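Translation initiation factor 4E (Ascaris suum, PDB 3M94) binds the trimethylguanosine (m2,2,7G) cap found on many nematode messenger RNAs, and so is expected to bring capped transcripts to the translation initiation machinery. Local coordinates at residues His8-Leu14 and Asp56-Glu62; Phe38-Tyr42 and Trp96-Met101; Arg88-Leu92 and Val122-Asp127; Asp157-Tyr163 and Pro179-Pro184. All blocks are in the same frame, centred on the assembly; numbering follows the deposited sequence.

In the fold
Contacts 1, 2 and 3 are buried, the third at the cap site, whereas contact 4 lies at the surface, on the other side of the chain's centre from contacts 1 and 2. Contacts 1 and 4 pair strands of the same antiparallel sheet through backbone hydrogen bonds. Contacts 2 and 3 share helix 88-104: its 96-101 part meets helix 35-42 through apolar and aromatic groups, whereas its first turn grips a loop by a salt bridge. Contact 2 packs on contact 1, L100 and W96 resting against L59 and Y57. D56 of contact 1 salt-bridges R123 of contact 3, joining strand and phosphate-binding loop. Contacts 3 and 4 approach to about 5 Å between nearest atoms, without touching.

Contact 1: residues His8-Leu14 and Asp56-Glu62; sequences HWALWYL and DYYLFKE
W9 and K61 run alongside each other: with CG anti to its carbonyl carbon (chi1 -75°), K61 lays that atom over one face of the indole, 3.9 Å from the centroid of the six-membered ring of W9, a CH-pi contact. The lysine chain continues extended, and its NZ is taken by the carbonyls of G112 and I115. Further along, L11 and L59 stand at about a right angle, L11 CB 3.9 Å from L59 CD1, on the face that meets helix 88-104. The rings of Y13 and Y57 share this face, with planes 51° apart and Y13 CD1 3.8 Å from Y57 CE2. On the reverse face L14 lies beside D56 and Y58, its CB 4.1 Å from CE2 at the edge of the Y58 ring. D56 OD1 is salt-bridged to R123, while OD2 receives a weak bond from Y58 OH. Water 1, in the plane of the W12 indole, accepts from W12 NE1 at 2.9 Å and lies near K61 O. Seven backbone hydrogen bonds run from E62 N to H8 O (3.0 Å) through to D56 N and L14 O. This is an antiparallel strand pair of the curved eIF4E sheet, its D56 end reaching the cap pocket.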
# COMPACT_ATOMS: atom_id res chain seq x y z
N HIS A 8 11.25 8.64 6.05
CA HIS A 8 10.63 9.50 5.06
C HIS A 8 9.81 8.63 4.11
O HIS A 8 10.25 7.55 3.70
CB HIS A 8 11.69 10.21 4.23
CG HIS A 8 12.44 11.28 4.96
ND1 HIS A 8 13.21 11.02 6.08
CD2 HIS A 8 12.56 12.60 4.72
CE1 HIS A 8 13.77 12.14 6.49
NE2 HIS A 8 13.38 13.12 5.69
N TRP A 9 8.63 9.12 3.76
CA TRP A 9 7.72 8.45 2.84
C TRP A 9 7.39 9.40 1.70
O TRP A 9 7.17 10.59 1.93
CB TRP A 9 6.43 8.05 3.56
CG TRP A 9 6.64 7.04 4.65
CD1 TRP A 9 6.91 7.30 5.97
CD2 TRP A 9 6.62 5.61 4.51
NE1 TRP A 9 7.04 6.12 6.67
CE2 TRP A 9 6.87 5.07 5.80
CE3 TRP A 9 6.38 4.73 3.44
CZ2 TRP A 9 6.92 3.68 6.04
CZ3 TRP A 9 6.42 3.35 3.67
CH2 TRP A 9 6.70 2.84 4.97
N ALA A 10 7.31 8.87 0.49
CA ALA A 10 6.88 9.67 -0.67
C ALA A 10 5.53 9.19 -1.21
O ALA A 10 5.30 7.98 -1.36
CB ALA A 10 7.91 9.66 -1.76
N LEU A 11 4.65 10.16 -1.47
CA LEU A 11 3.37 9.90 -2.11
C LEU A 11 3.53 10.11 -3.61
O LEU A 11 4.08 11.12 -4.04
CB LEU A 11 2.28 10.82 -1.54
CG LEU A 11 0.89 10.72 -2.17
CD1 LEU A 11 0.19 9.42 -1.76
CD2 LEU A 11 0.07 11.90 -1.70
N TRP A 12 3.08 9.12 -4.39
CA TRP A 12 3.10 9.18 -5.85
C TRP A 12 1.65 9.07 -6.35
O TRP A 12 0.78 8.50 -5.68
CB TRP A 12 3.92 8.04 -6.46
CG TRP A 12 5.37 7.94 -6.02
CD1 TRP A 12 5.83 7.54 -4.80
CD2 TRP A 12 6.54 8.22 -6.82
NE1 TRP A 12 7.21 7.55 -4.78
CE2 TRP A 12 7.67 7.98 -6.00
CE3 TRP A 12 6.74 8.65 -8.14
CZ2 TRP A 12 8.98 8.16 -6.45
CZ3 TRP A 12 8.04 8.83 -8.60
CH2 TRP A 12 9.15 8.58 -7.75
N TYR A 13 1.40 9.64 -7.52
CA TYR A 13 0.11 9.59 -8.17
C TYR A 13 0.37 9.26 -9.62
O TYR A 13 1.28 9.83 -10.24
CB TYR A 13 -0.62 10.94 -8.05
CG TYR A 13 -1.82 11.09 -8.95
CD1 TYR A 13 -2.92 10.24 -8.82
CD2 TYR A 13 -1.87 12.09 -9.92
CE1 TYR A 13 -4.02 10.36 -9.66
CE2 TYR A 13 -3.00 12.23 -10.77
CZ TYR A 13 -4.06 11.36 -10.62
OH TYR A 13 -5.17 11.46 -11.43
N LEU A 14 -0.41 8.33 -10.16
CA LEU A 14 -0.38 8.03 -11.60
C LEU A 14 -1.77 8.27 -12.19
O LEU A 14 -2.74 7.67 -11.74
CB LEU A 14 0.07 6.59 -11.88
CG LEU A 14 0.31 6.20 -13.36
CD1 LEU A 14 1.41 5.17 -13.46
CD2 LEU A 14 -0.94 5.72 -14.09
N ASP A 56 -3.76 5.49 -10.02
CA ASP A 56 -3.20 4.87 -8.79
C ASP A 56 -2.64 5.91 -7.82
O ASP A 56 -2.22 6.99 -8.24
CB ASP A 56 -2.00 3.98 -9.10
CG ASP A 56 -2.19 3.08 -10.29
OD1 ASP A 56 -3.25 2.45 -10.46
OD2 ASP A 56 -1.21 2.98 -11.05
N TYR A 57 -2.59 5.54 -6.54
CA TYR A 57 -1.73 6.21 -5.57
C TYR A 57 -0.69 5.21 -5.10
O TYR A 57 -0.98 4.01 -5.04
CB TYR A 57 -2.52 6.69 -4.35
CG TYR A 57 -3.31 7.98 -4.49
CD1 TYR A 57 -4.63 8.06 -4.05
CD2 TYR A 57 -2.73 9.14 -4.99
CE1 TYR A 57 -5.37 9.25 -4.13
CE2 TYR A 57 -3.44 10.34 -5.07
CZ TYR A 57 -4.76 10.37 -4.65
OH TYR A 57 -5.46 11.55 -4.72
N TYR A 58 0.51 5.69 -4.76
CA TYR A 58 1.56 4.87 -4.17
C TYR A 58 2.11 5.61 -2.96
O TYR A 58 2.30 6.82 -3.02
CB TYR A 58 2.72 4.60 -5.14
CG TYR A 58 2.31 4.05 -6.50
CD1 TYR A 58 2.43 2.70 -6.80
CD2 TYR A 58 1.86 4.90 -7.51
CE1 TYR A 58 2.07 2.19 -8.05
CE2 TYR A 58 1.49 4.40 -8.77
CZ TYR A 58 1.60 3.05 -9.03
OH TYR A 58 1.24 2.57 -10.26
N LEU A 59 2.36 4.89 -1.87
CA LEU A 59 3.09 5.45 -0.75
C LEU A 59 4.28 4.57 -0.47
O LEU A 59 4.12 3.46 0.06
CB LEU A 59 2.23 5.60 0.51
CG LEU A 59 2.95 6.54 1.51
CD1 LEU A 59 2.68 8.03 1.18
CD2 LEU A 59 2.57 6.25 2.95
N PHE A 60 5.48 5.05 -0.84
CA PHE A 60 6.69 4.25 -0.72
C PHE A 60 7.75 4.98 0.10
O PHE A 60 7.78 6.23 0.13
CB PHE A 60 7.25 3.87 -2.09
CG PHE A 60 6.56 2.65 -2.71
CD1 PHE A 60 5.20 2.68 -3.02
CD2 PHE A 60 7.28 1.48 -2.95
CE1 PHE A 60 4.56 1.57 -3.54
CE2 PHE A 60 6.65 0.37 -3.49
CZ PHE A 60 5.29 0.41 -3.78
N LYS A 61 8.62 4.18 0.73
CA LYS A 61 9.75 4.74 1.46
C LYS A 61 10.54 5.60 0.49
O LYS A 61 10.76 5.18 -0.65
CB LYS A 61 10.63 3.62 2.04
CG LYS A 61 10.03 2.95 3.27
CD LYS A 61 10.83 1.71 3.67
CE LYS A 61 10.42 1.19 5.03
NZ LYS A 61 10.91 -0.23 5.23
N GLU A 62 10.96 6.78 0.94
CA GLU A 62 11.75 7.66 0.08
C GLU A 62 12.95 6.91 -0.50
O GLU A 62 13.66 6.22 0.24
CB GLU A 62 12.26 8.90 0.82
CG GLU A 62 12.91 9.95 -0.12
CD GLU A 62 13.40 11.18 0.60
OE1 GLU A 62 13.73 11.10 1.81
OE2 GLU A 62 13.47 12.26 -0.04
O HOH W 1 9.18 6.56 -2.89

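Contact 2: residues Phe38-Tyr42 and Trp96-Met101; sequences FWSLY and WLELLM
L97 projects from helix 88-104 into an aromatic cluster on helix 35-42; the two nearly antiparallel helices (segment axes at 161°) lie on the same side of the eIF4E sheet, their segment axes 12.9 Å apart and bridged by large side chains. L97 CB sits 3.6 Å from Y42 OH and near Y42 CZ. CG is anti to the backbone N (chi1 -179°), which carries the branch out across the Y42 ring, and there the two methyls part. CD1 stands over the centre of that ring, 3.9 Å from the Y42 centroid and 11° off its normal, a CH-pi contact. The same methyl touches W39 CH2 at 3.8 Å and lies at the edge of F38, 3.9 Å from CZ of that ring, so one methyl meets three aromatic side chains. CD2 turns to the Y42 rim, 4.0 Å from CE2. One turn further on, L100 sends CD1 to the F38 edge, 4.0 Å from F38 CE1, and also toward Y42 CD1, while L100 CD2 lies over one face of its own neighbour W96. This side of the fold carries a bound peptide, as in other eIF4E complexes with regulatory or scaffold partners. W39 NE1 is hydrogen-bonded to the peptide backbone, and M101 packs on one of the peptide's apolar side chains. M101 also brings its sulfur to the edge of the indole as a Met-aromatic contact, SD 3.9 Å from W39 CH2.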
# COMPACT_ATOMS: atom_id res chain seq x y z
N PHE A 38 2.00 14.37 6.92
CA PHE A 38 1.16 13.31 6.36
C PHE A 38 -0.30 13.74 6.24
O PHE A 38 -0.91 13.62 5.17
CB PHE A 38 1.23 11.98 7.16
CG PHE A 38 0.10 11.03 6.81
CD1 PHE A 38 0.08 10.37 5.57
CD2 PHE A 38 -0.97 10.85 7.67
CE1 PHE A 38 -1.00 9.53 5.21
CE2 PHE A 38 -2.05 10.01 7.32
CZ PHE A 38 -2.05 9.36 6.09
N TRP A 39 -0.86 14.25 7.34
CA TRP A 39 -2.26 14.70 7.33
C TRP A 39 -2.55 15.89 6.40
O TRP A 39 -3.58 15.90 5.73
CB TRP A 39 -2.77 14.97 8.75
CG TRP A 39 -3.01 13.71 9.55
CD1 TRP A 39 -2.45 13.39 10.76
CD2 TRP A 39 -3.88 12.61 9.21
NE1 TRP A 39 -2.90 12.17 11.18
CE2 TRP A 39 -3.78 11.67 10.25
CE3 TRP A 39 -4.72 12.34 8.12
CZ2 TRP A 39 -4.50 10.46 10.25
CZ3 TRP A 39 -5.43 11.13 8.11
CH2 TRP A 39 -5.31 10.22 9.17
N SER A 40 -1.64 16.88 6.34
CA SER A 40 -1.79 18.02 5.43
C SER A 40 -1.87 17.58 3.98
O SER A 40 -2.56 18.20 3.17
CB SER A 40 -0.63 19.01 5.53
OG SER A 40 -0.50 19.47 6.86
N LEU A 41 -1.13 16.52 3.66
CA LEU A 41 -1.21 15.91 2.34
C LEU A 41 -2.54 15.20 2.18
O LEU A 41 -3.31 15.49 1.28
CB LEU A 41 -0.11 14.88 2.18
CG LEU A 41 1.19 15.30 1.54
CD1 LEU A 41 1.99 14.03 1.24
CD2 LEU A 41 0.88 16.09 0.27
N TYR A 42 -2.79 14.26 3.08
CA TYR A 42 -3.95 13.42 2.94
C TYR A 42 -5.27 14.20 2.91
O TYR A 42 -6.15 13.88 2.12
CB TYR A 42 -3.96 12.30 3.98
CG TYR A 42 -5.05 11.30 3.68
CD1 TYR A 42 -4.82 10.21 2.83
CD2 TYR A 42 -6.33 11.46 4.22
CE1 TYR A 42 -5.85 9.29 2.54
CE2 TYR A 42 -7.35 10.56 3.94
CZ TYR A 42 -7.10 9.48 3.11
OH TYR A 42 -8.13 8.60 2.85
N TRP A 96 -7.50 1.89 2.19
CA TRP A 96 -6.31 2.68 1.83
C TRP A 96 -5.76 3.49 3.01
O TRP A 96 -4.59 3.39 3.32
CB TRP A 96 -6.62 3.60 0.64
CG TRP A 96 -5.48 4.48 0.18
CD1 TRP A 96 -5.51 5.82 0.06
CD2 TRP A 96 -4.18 4.06 -0.27
NE1 TRP A 96 -4.31 6.28 -0.43
CE2 TRP A 96 -3.48 5.22 -0.65
CE3 TRP A 96 -3.54 2.81 -0.39
CZ2 TRP A 96 -2.15 5.18 -1.12
CZ3 TRP A 96 -2.24 2.77 -0.89
CH2 TRP A 96 -1.56 3.95 -1.25
N LEU A 97 -6.61 4.27 3.67
CA LEU A 97 -6.17 5.08 4.81
C LEU A 97 -5.66 4.22 5.98
O LEU A 97 -4.60 4.52 6.54
CB LEU A 97 -7.27 6.04 5.30
CG LEU A 97 -6.90 6.95 6.48
CD1 LEU A 97 -5.58 7.78 6.24
CD2 LEU A 97 -8.06 7.89 6.82
N GLU A 98 -6.39 3.16 6.34
CA GLU A 98 -5.89 2.22 7.37
C GLU A 98 -4.50 1.65 7.02
O GLU A 98 -3.64 1.54 7.89
CB GLU A 98 -6.86 1.06 7.60
CG GLU A 98 -8.23 1.45 8.18
CD GLU A 98 -8.15 2.14 9.53
OE1 GLU A 98 -7.33 1.75 10.37
OE2 GLU A 98 -8.93 3.09 9.77
N LEU A 99 -4.29 1.29 5.75
CA LEU A 99 -2.98 0.78 5.35
C LEU A 99 -1.88 1.84 5.47
O LEU A 99 -0.79 1.54 5.94
CB LEU A 99 -3.03 0.19 3.93
CG LEU A 99 -1.74 -0.45 3.41
CD1 LEU A 99 -1.17 -1.48 4.39
CD2 LEU A 99 -2.03 -1.11 2.05
N LEU A 100 -2.17 3.08 5.08
CA LEU A 100 -1.21 4.16 5.21
C LEU A 100 -0.83 4.41 6.68
O LEU A 100 0.35 4.56 7.01
CB LEU A 100 -1.74 5.46 4.59
CG LEU A 100 -2.01 5.47 3.07
CD1 LEU A 100 -2.34 6.85 2.61
CD2 LEU A 100 -0.87 4.88 2.21
N MET A 101 -1.83 4.47 7.55
CA MET A 101 -1.57 4.67 8.98
C MET A 101 -0.75 3.52 9.59
O MET A 101 0.15 3.75 10.40
CB MET A 101 -2.87 4.86 9.75
CG MET A 101 -3.53 6.19 9.43
SD MET A 101 -4.88 6.57 10.54
CE MET A 101 -6.06 5.28 10.11

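Contact 3: residues Arg88-Leu92 and Val122-Asp127; sequences RAQLL and VRQKGD. With M7M (N,N,7-trimethylguanosine 5'-(trihydrogen diphosphate)), chain C.
The cap-phosphate loop of eIF4E is tied to the first turn of helix 88-104 by a bidentate salt bridge between R88 and D127. The arginine grips side-on: NE reaches D127 OD2 at 2.7 Å on its syn lone pair, and NH1 reaches D127 OD1 at 2.8 Å with an angle of 167° at the hydrogen. R88 CG is placed between the backbone N and the carbonyl carbon (chi1 63°), and bends at chi2 and chi3 fold the guanidinium back toward the aspartate, their planes 47° apart. L92 CD2 lies over one guanidinium face, toward its rim, L92 CD1 touches D127 CB at 3.6 Å, and V122 CG1 abuts the edge, 3.3 Å from R88 NH1; the third nitrogen, NH2, bonds to S49 O. This helix-to-loop tie adjoins the phosphate-binding R123. D127 OD1 also accepts from R123 N at 3.1 Å, on the face of its plane opposite R88 NH1, consistent with D127 positioning the backbone of the ligand-binding arginine. R123 in turn sends NE to OBA of the terminal phosphate at 3.2 Å, nearly straight. R123 NH1 is held by V122 O at 2.7 Å and also by S55 O.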
# COMPACT_ATOMS: atom_id res chain seq x y z
N ARG A 88 -17.10 -1.09 -2.97
CA ARG A 88 -15.97 -0.17 -3.01
C ARG A 88 -16.28 1.21 -2.43
O ARG A 88 -15.39 1.86 -1.90
CB ARG A 88 -15.39 -0.07 -4.42
CG ARG A 88 -16.33 0.48 -5.48
CD ARG A 88 -15.99 1.91 -5.85
NE ARG A 88 -14.70 2.00 -6.55
CZ ARG A 88 -14.13 3.14 -6.93
NH1 ARG A 88 -12.95 3.12 -7.55
NH2 ARG A 88 -14.72 4.30 -6.68
N ALA A 89 -17.53 1.64 -2.51
CA ALA A 89 -17.94 2.93 -1.96
C ALA A 89 -17.82 2.97 -0.43
O ALA A 89 -17.64 4.04 0.17
CB ALA A 89 -19.34 3.30 -2.42
N GLN A 90 -17.91 1.80 0.21
CA GLN A 90 -17.75 1.72 1.67
C GLN A 90 -16.39 1.19 2.17
O GLN A 90 -16.04 1.40 3.32
CB GLN A 90 -18.92 0.96 2.33
CG GLN A 90 -19.51 -0.22 1.55
CD GLN A 90 -20.53 0.18 0.47
OE1 GLN A 90 -21.16 1.25 0.54
NE2 GLN A 90 -20.70 -0.68 -0.53
N LEU A 91 -15.62 0.54 1.30
CA LEU A 91 -14.34 -0.06 1.72
C LEU A 91 -13.07 0.59 1.13
O LEU A 91 -12.03 0.60 1.79
CB LEU A 91 -14.32 -1.57 1.44
CG LEU A 91 -15.34 -2.50 2.11
CD1 LEU A 91 -15.25 -3.93 1.56
CD2 LEU A 91 -15.20 -2.49 3.64
N LEU A 92 -13.14 1.11 -0.09
CA LEU A 92 -11.92 1.58 -0.77
C LEU A 92 -11.09 2.60 0.05
O LEU A 92 -9.92 2.33 0.38
CB LEU A 92 -12.20 2.08 -2.19
CG LEU A 92 -10.91 2.34 -2.98
CD1 LEU A 92 -10.10 1.03 -3.09
CD2 LEU A 92 -11.18 2.92 -4.35
N VAL A 122 -7.14 2.02 -8.89
CA VAL A 122 -8.57 2.25 -9.09
C VAL A 122 -8.91 1.76 -10.49
O VAL A 122 -8.36 2.29 -11.48
CB VAL A 122 -8.96 3.73 -8.88
CG1 VAL A 122 -10.35 4.01 -9.42
CG2 VAL A 122 -8.89 4.11 -7.43
N ARG A 123 -9.80 0.76 -10.57
CA ARG A 123 -10.14 0.13 -11.84
C ARG A 123 -11.66 -0.07 -12.02
O ARG A 123 -12.42 -0.09 -11.04
CB ARG A 123 -9.40 -1.22 -11.98
CG ARG A 123 -7.86 -1.17 -11.91
CD ARG A 123 -7.23 -0.43 -13.10
NE ARG A 123 -5.77 -0.33 -13.02
CZ ARG A 123 -5.09 0.63 -12.37
NH1 ARG A 123 -5.71 1.61 -11.72
NH2 ARG A 123 -3.76 0.61 -12.38
N GLN A 124 -12.10 -0.21 -13.27
CA GLN A 124 -13.50 -0.50 -13.60
C GLN A 124 -13.95 -1.90 -13.15
O GLN A 124 -15.01 -2.05 -12.53
CB GLN A 124 -13.76 -0.35 -15.10
N LYS A 125 -13.12 -2.91 -13.45
CA LYS A 125 -13.36 -4.30 -13.05
C LYS A 125 -13.23 -4.57 -11.54
O LYS A 125 -13.55 -5.67 -11.08
CB LYS A 125 -12.40 -5.24 -13.79
CG LYS A 125 -12.48 -5.21 -15.32
CD LYS A 125 -13.81 -5.67 -15.82
CE LYS A 125 -13.84 -5.67 -17.33
NZ LYS A 125 -15.21 -5.96 -17.77
N GLY A 126 -12.72 -3.60 -10.79
CA GLY A 126 -12.55 -3.74 -9.34
C GLY A 126 -11.24 -3.15 -8.83
O GLY A 126 -10.18 -3.38 -9.41
N ASP A 127 -11.31 -2.41 -7.74
CA ASP A 127 -10.11 -1.78 -7.18
C ASP A 127 -9.25 -2.79 -6.40
O ASP A 127 -9.76 -3.80 -5.92
CB ASP A 127 -10.49 -0.62 -6.28
CG ASP A 127 -11.59 0.23 -6.87
OD1 ASP A 127 -11.36 0.90 -7.91
OD2 ASP A 127 -12.69 0.23 -6.28
OAX M7M C . -4.16 -4.87 -15.04
OAY M7M C . -5.52 -3.81 -13.28
PAZ M7M C . -4.25 -3.62 -14.03
OBA M7M C . -4.04 -2.36 -14.80
OBB M7M C . 6.52 -1.34 -12.54
CBC M7M C . 3.91 -1.44 -11.68
OBD M7M C . -3.02 -3.78 -13.02
NBE M7M C . 6.91 -1.12 -14.73
CBF M7M C . 6.09 -1.23 -13.70
CBG M7M C . 4.75 -1.22 -13.99
NBH M7M C . 3.77 -1.32 -13.14
CBI M7M C . 2.65 -1.26 -13.84
OBJ M7M C . -2.73 -1.43 -12.23
PBK M7M C . -1.98 -2.62 -12.67
OBL M7M C . -0.90 -3.21 -11.84
CBM M7M C . 6.43 -1.01 -15.97
NBN M7M C . 5.12 -1.00 -16.25
CBO M7M C . 4.27 -1.11 -15.24
NBP M7M C . 2.96 -1.13 -15.12
CBQ M7M C . 2.00 -1.04 -16.22
OBR M7M C . 0.67 -1.08 -15.74
CBS M7M C . 0.07 -2.34 -15.95
CBT M7M C . -0.31 -2.94 -14.62
OBU M7M C . -1.44 -2.27 -14.11
NBV M7M C . 7.32 -0.92 -16.93
CBW M7M C . 6.89 -0.79 -18.30
CBX M7M C . 2.19 -2.26 -17.06
CBY M7M C . 1.16 -3.21 -16.51
CBZ M7M C . 8.72 -0.94 -16.59
OCA M7M C . 1.91 -1.89 -18.39
OCB M7M C . 0.62 -4.06 -17.51

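Contact 4: residues Asp157-Tyr163 and Pro179-Pro184; sequences DTEPIRY and PRIVIP
The Y163 ring has R180 CB at its edge, 4.3 Å from Y163 CD2, and I181 CD1 beside it at an oblique angle. Beyond the strand pair the tyrosine meets the W79 ring, with planes at about 60°, and its hydroxyl is hydrogen-bonded to T133 OG1. The proline rings lie at the two ends. P184, which follows a cis peptide, sets CG 3.4 Å from D157 O and packs CD against P160, while P179 CB meets R162 CB at 3.8 Å. Between these rings I161 and I183 run alongside each other; I161 CG1, set between the backbone N and the carbonyl carbon (chi1 60°), comes 4.1 Å from I183 CB. They join Y163 and I181 on the face toward W79, where residues of helix 139-153 touch I183, I181 and Y163. R162 and V182 take the other face, and the arginine extends away to a salt bridge with E164. Antiparallel pairing ties the backbones: I161 N to I183 O and I183 N to I161 O, both 2.9 Å, then Y163 N to I181 O. At the P179 end comes a classic beta bulge, R180 and I181 both facing Y163 and donating weakly to its carbonyl, R180 N at 2.9 Å and I181 N at 3.5 Å. Water 2 lies between E159 O and I183 O at the opposite end. D157 pairs with K150 and R180 with D139, so main-chain bonds and apolar contact, not charge across the strands, hold the last strand of the sheet in this chain.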
# COMPACT_ATOMS: atom_id res chain seq x y z
N ASP A 157 -12.81 -13.62 6.70
CA ASP A 157 -12.32 -14.87 6.14
C ASP A 157 -12.97 -15.23 4.81
O ASP A 157 -12.35 -15.90 3.97
CB ASP A 157 -12.48 -16.00 7.16
CG ASP A 157 -11.48 -15.89 8.29
OD1 ASP A 157 -10.40 -15.30 8.08
OD2 ASP A 157 -11.77 -16.39 9.39
N THR A 158 -14.20 -14.77 4.60
CA THR A 158 -14.87 -14.94 3.31
C THR A 158 -14.16 -14.24 2.16
O THR A 158 -14.49 -14.47 0.99
CB THR A 158 -16.33 -14.44 3.36
OG1 THR A 158 -16.37 -13.13 3.94
CG2 THR A 158 -17.22 -15.41 4.16
N GLU A 159 -13.18 -13.39 2.47
CA GLU A 159 -12.46 -12.66 1.43
C GLU A 159 -10.95 -12.85 1.52
O GLU A 159 -10.24 -11.98 2.05
CB GLU A 159 -12.85 -11.18 1.45
CG GLU A 159 -14.30 -10.93 1.05
CD GLU A 159 -14.86 -9.62 1.60
OE1 GLU A 159 -14.11 -8.90 2.31
OE2 GLU A 159 -16.04 -9.32 1.33
N PRO A 160 -10.45 -13.99 1.02
CA PRO A 160 -9.02 -14.30 1.03
C PRO A 160 -8.15 -13.16 0.51
O PRO A 160 -8.56 -12.38 -0.34
CB PRO A 160 -8.91 -15.52 0.11
CG PRO A 160 -10.22 -15.61 -0.61
CD PRO A 160 -11.21 -15.07 0.36
N ILE A 161 -6.95 -13.06 1.06
CA ILE A 161 -5.94 -12.17 0.56
C ILE A 161 -4.77 -13.07 0.22
O ILE A 161 -4.63 -14.16 0.80
CB ILE A 161 -5.59 -11.05 1.56
CG1 ILE A 161 -5.06 -11.60 2.89
CG2 ILE A 161 -6.82 -10.16 1.80
CD1 ILE A 161 -4.21 -10.59 3.73
N ARG A 162 -3.97 -12.64 -0.74
CA ARG A 162 -2.89 -13.48 -1.23
C ARG A 162 -1.60 -12.74 -1.44
O ARG A 162 -1.59 -11.53 -1.72
CB ARG A 162 -3.30 -14.25 -2.50
CG ARG A 162 -3.79 -13.41 -3.66
CD ARG A 162 -4.50 -14.27 -4.69
NE ARG A 162 -5.49 -13.49 -5.42
CZ ARG A 162 -5.33 -13.01 -6.66
NH1 ARG A 162 -4.21 -13.23 -7.33
NH2 ARG A 162 -6.30 -12.30 -7.22
N TYR A 163 -0.51 -13.47 -1.27
CA TYR A 163 0.80 -12.93 -1.47
C TYR A 163 1.35 -13.56 -2.74
O TYR A 163 1.37 -14.79 -2.87
CB TYR A 163 1.72 -13.21 -0.27
CG TYR A 163 3.05 -12.53 -0.46
CD1 TYR A 163 3.21 -11.18 -0.15
CD2 TYR A 163 4.14 -13.22 -1.01
CE1 TYR A 163 4.41 -10.54 -0.36
CE2 TYR A 163 5.35 -12.58 -1.21
CZ TYR A 163 5.47 -11.24 -0.89
OH TYR A 163 6.66 -10.60 -1.09
N PRO A 179 -0.39 -18.14 -6.10
CA PRO A 179 0.16 -17.35 -5.00
C PRO A 179 0.99 -18.20 -4.01
O PRO A 179 0.69 -19.37 -3.79
CB PRO A 179 -1.07 -16.76 -4.31
CG PRO A 179 -2.24 -17.50 -4.84
CD PRO A 179 -1.86 -18.06 -6.18
N ARG A 180 2.02 -17.59 -3.44
CA ARG A 180 2.87 -18.22 -2.44
C ARG A 180 2.16 -18.47 -1.10
O ARG A 180 2.41 -19.47 -0.43
CB ARG A 180 4.08 -17.31 -2.19
CG ARG A 180 5.21 -17.97 -1.48
CD ARG A 180 6.38 -18.07 -2.40
NE ARG A 180 7.58 -18.44 -1.66
CZ ARG A 180 8.14 -19.64 -1.69
NH1 ARG A 180 7.61 -20.60 -2.42
NH2 ARG A 180 9.24 -19.88 -0.99
N ILE A 181 1.29 -17.54 -0.71
CA ILE A 181 0.58 -17.59 0.56
C ILE A 181 -0.85 -17.08 0.37
O ILE A 181 -1.08 -16.14 -0.37
CB ILE A 181 1.27 -16.70 1.64
CG1 ILE A 181 2.80 -16.87 1.62
CG2 ILE A 181 0.68 -16.99 3.01
CD1 ILE A 181 3.57 -15.85 2.44
N VAL A 182 -1.81 -17.71 1.05
CA VAL A 182 -3.19 -17.24 1.08
C VAL A 182 -3.66 -17.22 2.53
O VAL A 182 -3.31 -18.10 3.30
CB VAL A 182 -4.13 -18.13 0.23
CG1 VAL A 182 -5.57 -17.56 0.22
CG2 VAL A 182 -3.60 -18.32 -1.19
N ILE A 183 -4.45 -16.21 2.90
CA ILE A 183 -5.06 -16.13 4.22
C ILE A 183 -6.52 -15.76 4.01
O ILE A 183 -6.79 -14.72 3.40
CB ILE A 183 -4.42 -15.03 5.13
CG1 ILE A 183 -2.90 -15.15 5.22
CG2 ILE A 183 -5.06 -15.06 6.54
CD1 ILE A 183 -2.23 -13.96 5.94
N PRO A 184 -7.46 -16.60 4.49
CA PRO A 184 -7.24 -17.85 5.24
C PRO A 184 -6.65 -18.95 4.36
O PRO A 184 -7.02 -19.08 3.19
CB PRO A 184 -8.66 -18.24 5.68
CG PRO A 184 -9.54 -17.68 4.61
CD PRO A 184 -8.90 -16.35 4.27
O HOH W 2 -8.73 -12.89 4.34